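Local atomic coordinates of protein Pcdhgc3 (Mus musculus, PDB entry 4ZI8), a protein that probably mediates calcium-dependent cell adhesion and may help establish and maintain specific neuronal connections in the brain, this chain being its first three extracellular cadherin repeats. Residues D117-M130 with P145-L159. Sequence-based numbering, arbitrary orientation. Where two conformers were deposited one is given.
With CA (calcium ion), chain O; CA (calcium ion), chain N; CA (calcium ion), chain P.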
loop_
_atom_site.group_PDB
_atom_site.type_symbol
_atom_site.label_atom_id
_atom_site.label_comp_id
_atom_site.label_asym_id
_atom_site.label_seq_id
_atom_site.Cartn_x
_atom_site.Cartn_y
_atom_site.Cartn_z
ATOM N N ASP B 117 15.339 -38.870 -13.450
ATOM C CA ASP B 117 14.512 -37.737 -13.897
ATOM C C ASP B 117 14.770 -37.342 -15.310
ATOM O O ASP B 117 15.912 -37.279 -15.724
ATOM C CB ASP B 117 14.758 -36.511 -13.009
ATOM C CG ASP B 117 13.739 -35.404 -13.241
ATOM O OD1 ASP B 117 12.533 -35.703 -13.374
ATOM O OD2 ASP B 117 14.128 -34.216 -13.260
ATOM N N ILE B 118 13.717 -37.051 -16.074
ATOM C CA ILE B 118 13.919 -36.323 -17.313
ATOM C C ILE B 118 13.122 -35.026 -17.208
ATOM O O ILE B 118 12.191 -34.897 -16.386
ATOM C CB ILE B 118 13.507 -37.143 -18.600
ATOM C CG1 ILE B 118 11.998 -37.297 -18.680
ATOM C CG2 ILE B 118 14.206 -38.549 -18.617
ATOM C CD1 ILE B 118 11.504 -38.126 -19.888
ATOM N N ASN B 119 13.498 -34.054 -18.013
ATOM C CA ASN B 119 12.817 -32.764 -17.954
ATOM C C ASN B 119 11.531 -32.750 -18.759
ATOM O O ASN B 119 11.408 -31.974 -19.745
ATOM C CB ASN B 119 13.723 -31.623 -18.429
ATOM C CG ASN B 119 13.187 -30.257 -17.966
ATOM O OD1 ASN B 119 12.456 -30.187 -16.977
ATOM N ND2 ASN B 119 13.495 -29.195 -18.699
ATOM N N ASP B 120 10.558 -33.567 -18.327
ATOM C CA ASP B 120 9.270 -33.680 -19.008
ATOM C C ASP B 120 8.199 -32.747 -18.440
ATOM O O ASP B 120 7.035 -32.824 -18.859
ATOM C CB ASP B 120 8.753 -35.132 -18.975
ATOM C CG ASP B 120 8.808 -35.779 -17.582
ATOM O OD1 ASP B 120 9.460 -35.244 -16.665
ATOM O OD2 ASP B 120 8.247 -36.900 -17.413
ATOM N N ASN B 121 8.568 -31.832 -17.543
ATOM C CA ASN B 121 7.589 -30.825 -17.073
ATOM C C ASN B 121 8.053 -29.367 -17.178
ATOM O O ASN B 121 9.220 -29.027 -16.831
ATOM C CB ASN B 121 7.212 -31.116 -15.617
ATOM C CG ASN B 121 6.549 -32.473 -15.436
ATOM O OD1 ASN B 121 5.313 -32.586 -15.485
ATOM N ND2 ASN B 121 7.364 -33.520 -15.221
ATOM N N ASN B 122 7.145 -28.523 -17.666
ATOM C CA ASN B 122 7.238 -27.059 -17.531
ATOM C C ASN B 122 7.061 -26.655 -16.089
ATOM O O ASN B 122 6.356 -27.332 -15.351
ATOM C CB ASN B 122 6.146 -26.343 -18.322
ATOM C CG ASN B 122 6.185 -26.626 -19.790
ATOM O OD1 ASN B 122 7.240 -26.790 -20.378
ATOM N ND2 ASN B 122 5.006 -26.639 -20.412
ATOM N N PRO B 123 7.625 -25.503 -15.692
ATOM C CA PRO B 123 7.107 -24.929 -14.449
ATOM C C PRO B 123 5.635 -24.608 -14.654
ATOM O O PRO B 123 5.239 -24.526 -15.812
ATOM C CB PRO B 123 7.949 -23.651 -14.258
ATOM C CG PRO B 123 9.178 -23.859 -15.083
ATOM C CD PRO B 123 8.783 -24.777 -16.225
ATOM N N SER B 124 4.828 -24.509 -13.599
ATOM C CA SER B 124 3.484 -23.982 -13.749
ATOM C C SER B 124 3.155 -23.029 -12.610
ATOM O O SER B 124 3.682 -23.138 -11.507
ATOM C CB SER B 124 2.437 -25.098 -13.803
ATOM O OG SER B 124 2.357 -25.772 -12.567
ATOM N N PHE B 125 2.290 -22.076 -12.908
ATOM C CA PHE B 125 1.768 -21.144 -11.905
ATOM C C PHE B 125 0.411 -21.608 -11.439
ATOM O O PHE B 125 -0.349 -22.157 -12.216
ATOM C CB PHE B 125 1.644 -19.747 -12.486
ATOM C CG PHE B 125 2.944 -19.045 -12.691
ATOM C CD1 PHE B 125 3.569 -18.411 -11.646
ATOM C CD2 PHE B 125 3.518 -18.988 -13.940
ATOM C CE1 PHE B 125 4.741 -17.737 -11.840
ATOM C CE2 PHE B 125 4.694 -18.313 -14.144
ATOM C CZ PHE B 125 5.306 -17.679 -13.100
ATOM N N PRO B 126 0.073 -21.376 -10.170
ATOM C CA PRO B 126 -1.231 -21.837 -9.711
ATOM C C PRO B 126 -2.431 -21.020 -10.222
ATOM O O PRO B 126 -3.546 -21.463 -10.032
ATOM C CB PRO B 126 -1.108 -21.713 -8.194
ATOM C CG PRO B 126 -0.210 -20.578 -7.999
ATOM C CD PRO B 126 0.832 -20.735 -9.088
ATOM N N THR B 127 -2.227 -19.864 -10.846
ATOM C CA THR B 127 -3.357 -19.134 -11.425
ATOM C C THR B 127 -2.956 -18.670 -12.811
ATOM O O THR B 127 -1.784 -18.675 -13.146
ATOM C CB THR B 127 -3.805 -17.921 -10.579
ATOM O OG1 THR B 127 -2.792 -16.912 -10.616
ATOM C CG2 THR B 127 -4.052 -18.329 -9.139
ATOM N N GLY B 128 -3.934 -18.320 -13.628
ATOM C CA GLY B 128 -3.656 -17.875 -14.979
ATOM C C GLY B 128 -3.328 -16.397 -15.064
ATOM O O GLY B 128 -2.998 -15.903 -16.140
ATOM N N GLU B 129 -3.439 -15.674 -13.952
ATOM C CA GLU B 129 -3.139 -14.252 -13.975
ATOM C C GLU B 129 -3.026 -13.692 -12.578
ATOM O O GLU B 129 -3.550 -14.239 -11.606
ATOM C CB GLU B 129 -4.217 -13.460 -14.744
ATOM C CG GLU B 129 -5.648 -13.697 -14.272
ATOM C CD GLU B 129 -6.602 -12.571 -14.668
ATOM O OE1 GLU B 129 -6.390 -11.913 -15.714
ATOM O OE2 GLU B 129 -7.560 -12.327 -13.905
ATOM N N MET B 130 -2.377 -12.554 -12.502
ATOM C CA MET B 130 -2.250 -11.864 -11.247
ATOM C C MET B 130 -2.556 -10.369 -11.394
ATOM O O MET B 130 -2.112 -9.753 -12.352
ATOM C CB MET B 130 -0.840 -12.083 -10.733
ATOM C CG MET B 130 -0.577 -11.379 -9.482
ATOM S SD MET B 130 1.078 -11.752 -8.911
ATOM C CE MET B 130 0.937 -10.777 -7.404
ATOM N N PRO B 145 5.480 -9.072 -3.829
ATOM C CA PRO B 145 5.683 -10.495 -4.125
ATOM C C PRO B 145 4.730 -10.965 -5.223
ATOM O O PRO B 145 3.575 -10.541 -5.287
ATOM C CB PRO B 145 5.379 -11.188 -2.800
ATOM C CG PRO B 145 5.402 -10.110 -1.764
ATOM C CD PRO B 145 4.984 -8.840 -2.465
ATOM N N LEU B 146 5.237 -11.818 -6.097
ATOM C CA LEU B 146 4.462 -12.374 -7.193
ATOM C C LEU B 146 4.162 -13.857 -6.927
ATOM O O LEU B 146 4.854 -14.482 -6.117
ATOM C CB LEU B 146 5.228 -12.207 -8.494
ATOM C CG LEU B 146 5.554 -10.753 -8.854
ATOM C CD1 LEU B 146 6.376 -10.686 -10.127
ATOM C CD2 LEU B 146 4.274 -9.940 -8.975
ATOM N N GLU B 147 3.143 -14.410 -7.591
ATOM C CA GLU B 147 2.816 -15.832 -7.453
ATOM C C GLU B 147 4.040 -16.677 -7.781
ATOM O O GLU B 147 4.773 -16.350 -8.715
ATOM C CB GLU B 147 1.666 -16.232 -8.382
ATOM C CG GLU B 147 0.441 -15.370 -8.285
ATOM C CD GLU B 147 -0.616 -15.958 -7.380
ATOM O OE1 GLU B 147 -0.350 -17.014 -6.747
ATOM O OE2 GLU B 147 -1.714 -15.364 -7.317
ATOM N N SER B 148 4.256 -17.746 -7.020
ATOM C CA SER B 148 5.357 -18.676 -7.275
ATOM C C SER B 148 4.991 -19.698 -8.339
ATOM O O SER B 148 3.850 -20.141 -8.406
ATOM C CB SER B 148 5.734 -19.443 -6.013
ATOM O OG SER B 148 6.180 -18.586 -4.988
ATOM N N ALA B 149 5.962 -20.099 -9.139
ATOM C CA ALA B 149 5.776 -21.241 -10.014
ATOM C C ALA B 149 6.340 -22.469 -9.334
ATOM O O ALA B 149 7.213 -22.355 -8.469
ATOM C CB ALA B 149 6.462 -21.023 -11.327
ATOM N N HIS B 150 5.849 -23.632 -9.738
ATOM C CA HIS B 150 6.398 -24.901 -9.280
ATOM C C HIS B 150 6.779 -25.746 -10.499
ATOM O O HIS B 150 6.095 -25.708 -11.506
ATOM C CB HIS B 150 5.389 -25.642 -8.409
ATOM C CG HIS B 150 5.872 -26.978 -7.940
ATOM N ND1 HIS B 150 7.026 -27.135 -7.201
ATOM C CD2 HIS B 150 5.366 -28.225 -8.123
ATOM C CE1 HIS B 150 7.209 -28.421 -6.945
ATOM N NE2 HIS B 150 6.213 -29.100 -7.485
ATOM N N ASP B 151 7.869 -26.491 -10.402
ATOM C CA ASP B 151 8.280 -27.435 -11.448
ATOM C C ASP B 151 8.514 -28.764 -10.742
ATOM O O ASP B 151 9.344 -28.833 -9.836
ATOM C CB ASP B 151 9.549 -26.947 -12.148
ATOM C CG ASP B 151 9.894 -27.729 -13.414
ATOM O OD1 ASP B 151 9.890 -28.984 -13.413
ATOM O OD2 ASP B 151 10.188 -27.055 -14.429
ATOM N N PRO B 152 7.762 -29.809 -11.114
ATOM C CA PRO B 152 7.830 -31.063 -10.354
ATOM C C PRO B 152 9.030 -31.960 -10.685
ATOM O O PRO B 152 9.176 -32.975 -10.016
ATOM C CB PRO B 152 6.522 -31.771 -10.727
ATOM C CG PRO B 152 6.230 -31.283 -12.122
ATOM C CD PRO B 152 6.721 -29.838 -12.159
ATOM N N ASP B 153 9.846 -31.619 -11.678
ATOM C CA ASP B 153 11.069 -32.348 -11.965
ATOM C C ASP B 153 12.077 -32.021 -10.852
ATOM O O ASP B 153 11.772 -31.239 -9.947
ATOM C CB ASP B 153 11.621 -31.980 -13.353
ATOM C CG ASP B 153 10.619 -32.230 -14.475
ATOM O OD1 ASP B 153 9.949 -33.289 -14.454
ATOM O OD2 ASP B 153 10.472 -31.359 -15.374
ATOM N N VAL B 154 13.265 -32.613 -10.901
ATOM C CA VAL B 154 14.230 -32.390 -9.835
ATOM C C VAL B 154 15.559 -31.949 -10.384
ATOM O O VAL B 154 15.786 -31.947 -11.594
ATOM C CB VAL B 154 14.432 -33.648 -8.939
ATOM C CG1 VAL B 154 13.230 -33.850 -8.036
ATOM C CG2 VAL B 154 14.718 -34.907 -9.776
ATOM N N GLY B 155 16.441 -31.546 -9.478
ATOM C CA GLY B 155 17.739 -31.036 -9.867
ATOM C C GLY B 155 17.639 -29.856 -10.814
ATOM O O GLY B 155 16.840 -28.909 -10.621
ATOM N N SER B 156 18.426 -29.926 -11.882
ATOM C CA SER B 156 18.474 -28.822 -12.819
ATOM C C SER B 156 17.201 -28.743 -13.604
ATOM O O SER B 156 16.927 -27.710 -14.202
ATOM C CB SER B 156 19.668 -28.959 -13.753
ATOM O OG SER B 156 20.836 -28.569 -13.071
ATOM N N ASN B 157 16.399 -29.804 -13.577
ATOM C CA ASN B 157 15.135 -29.800 -14.301
ATOM C C ASN B 157 13.999 -29.082 -13.565
ATOM O O ASN B 157 12.925 -28.845 -14.142
ATOM C CB ASN B 157 14.707 -31.224 -14.630
ATOM C CG ASN B 157 15.734 -31.951 -15.489
ATOM O OD1 ASN B 157 16.398 -31.338 -16.323
ATOM N ND2 ASN B 157 15.906 -33.254 -15.249
ATOM N N SER B 158 14.242 -28.723 -12.311
ATOM C CA SER B 158 13.247 -27.980 -11.557
ATOM C C SER B 158 13.442 -26.476 -11.753
ATOM O O SER B 158 14.313 -26.041 -12.515
ATOM C CB SER B 158 13.320 -28.316 -10.076
ATOM O OG SER B 158 14.582 -27.905 -9.569
ATOM N N LEU B 159 12.626 -25.702 -11.057
ATOM C CA LEU B 159 12.614 -24.235 -11.214
ATOM C C LEU B 159 13.981 -23.648 -10.898
ATOM O O LEU B 159 14.546 -23.935 -9.837
ATOM C CB LEU B 159 11.543 -23.620 -10.304
ATOM C CG LEU B 159 11.362 -22.088 -10.424
ATOM C CD1 LEU B 159 10.935 -21.695 -11.814
ATOM C CD2 LEU B 159 10.326 -21.607 -9.450
HETATM CA CA CA O . 10.677 -35.507 -14.707
HETATM CA CA CA N . 11.118 -28.998 -15.545
HETATM CA CA CA P . 7.432 -37.744 -15.521
HETATM O O HOH W 1 17.944 -34.667 -16.488
HETATM O O HOH W 2 5.604 -36.228 -15.935
HETATM O O HOH W 3 3.746 -27.903 -11.149
#
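Asp-153, meeting Asn-121 and its neighbours in segment 117-130, illustrates how one carboxylate can tie two calcium ions to a shared scaffold. Asp-153 CB lies 3.4 Å from Asp-117 OD2, and with CG anti to the carbonyl carbon (chi1 -57°) the carboxylate sits between two calcium ions. Asp-153 OD1 binds one of them, together with Asp-117 OD1, Ile-118 O and Asp-120 OD1, and also accepts a hydrogen bond from Asn-121 ND2 at 2.7 Å. Asp-153 OD2 binds the other ion, alongside Asn-119 OD1, Asn-121 O, both oxygens of Asp-151 and Asn-157 O, while its syn lone pair takes the backbone N of Asn-121. Asp-208 completes this second site; Glu-29 and Glu-85 of the preceding repeat complete the first. Asp-120 OD2 binds a third ion with Glu-29, Glu-30, Asp-83 and Glu-85.

Asp-117 divides its labour differently: OD1 holds metal, whereas OD2 is gripped from opposite faces of its plane by Val-154 N at 3.0 Å and Asn-157 ND2 at 2.8 Å. The Asn-157 amide also stacks on that of Asn-119, their planes 10° apart. An alanine in place of Asn-157 would probably leave Asp-117 OD2 with one fewer donor and the Asn-119 amide without its stacking partner.

Farther along, within the second repeat, Ser-124 and His-150 exchange two backbone hydrogen bonds, and Ala-149 CB lies over the Phe-125 face, a CH-pi contact 3.9 Å from the centroid. The calcium-binding end is the three-calcium linker characteristic of successive cadherin repeats.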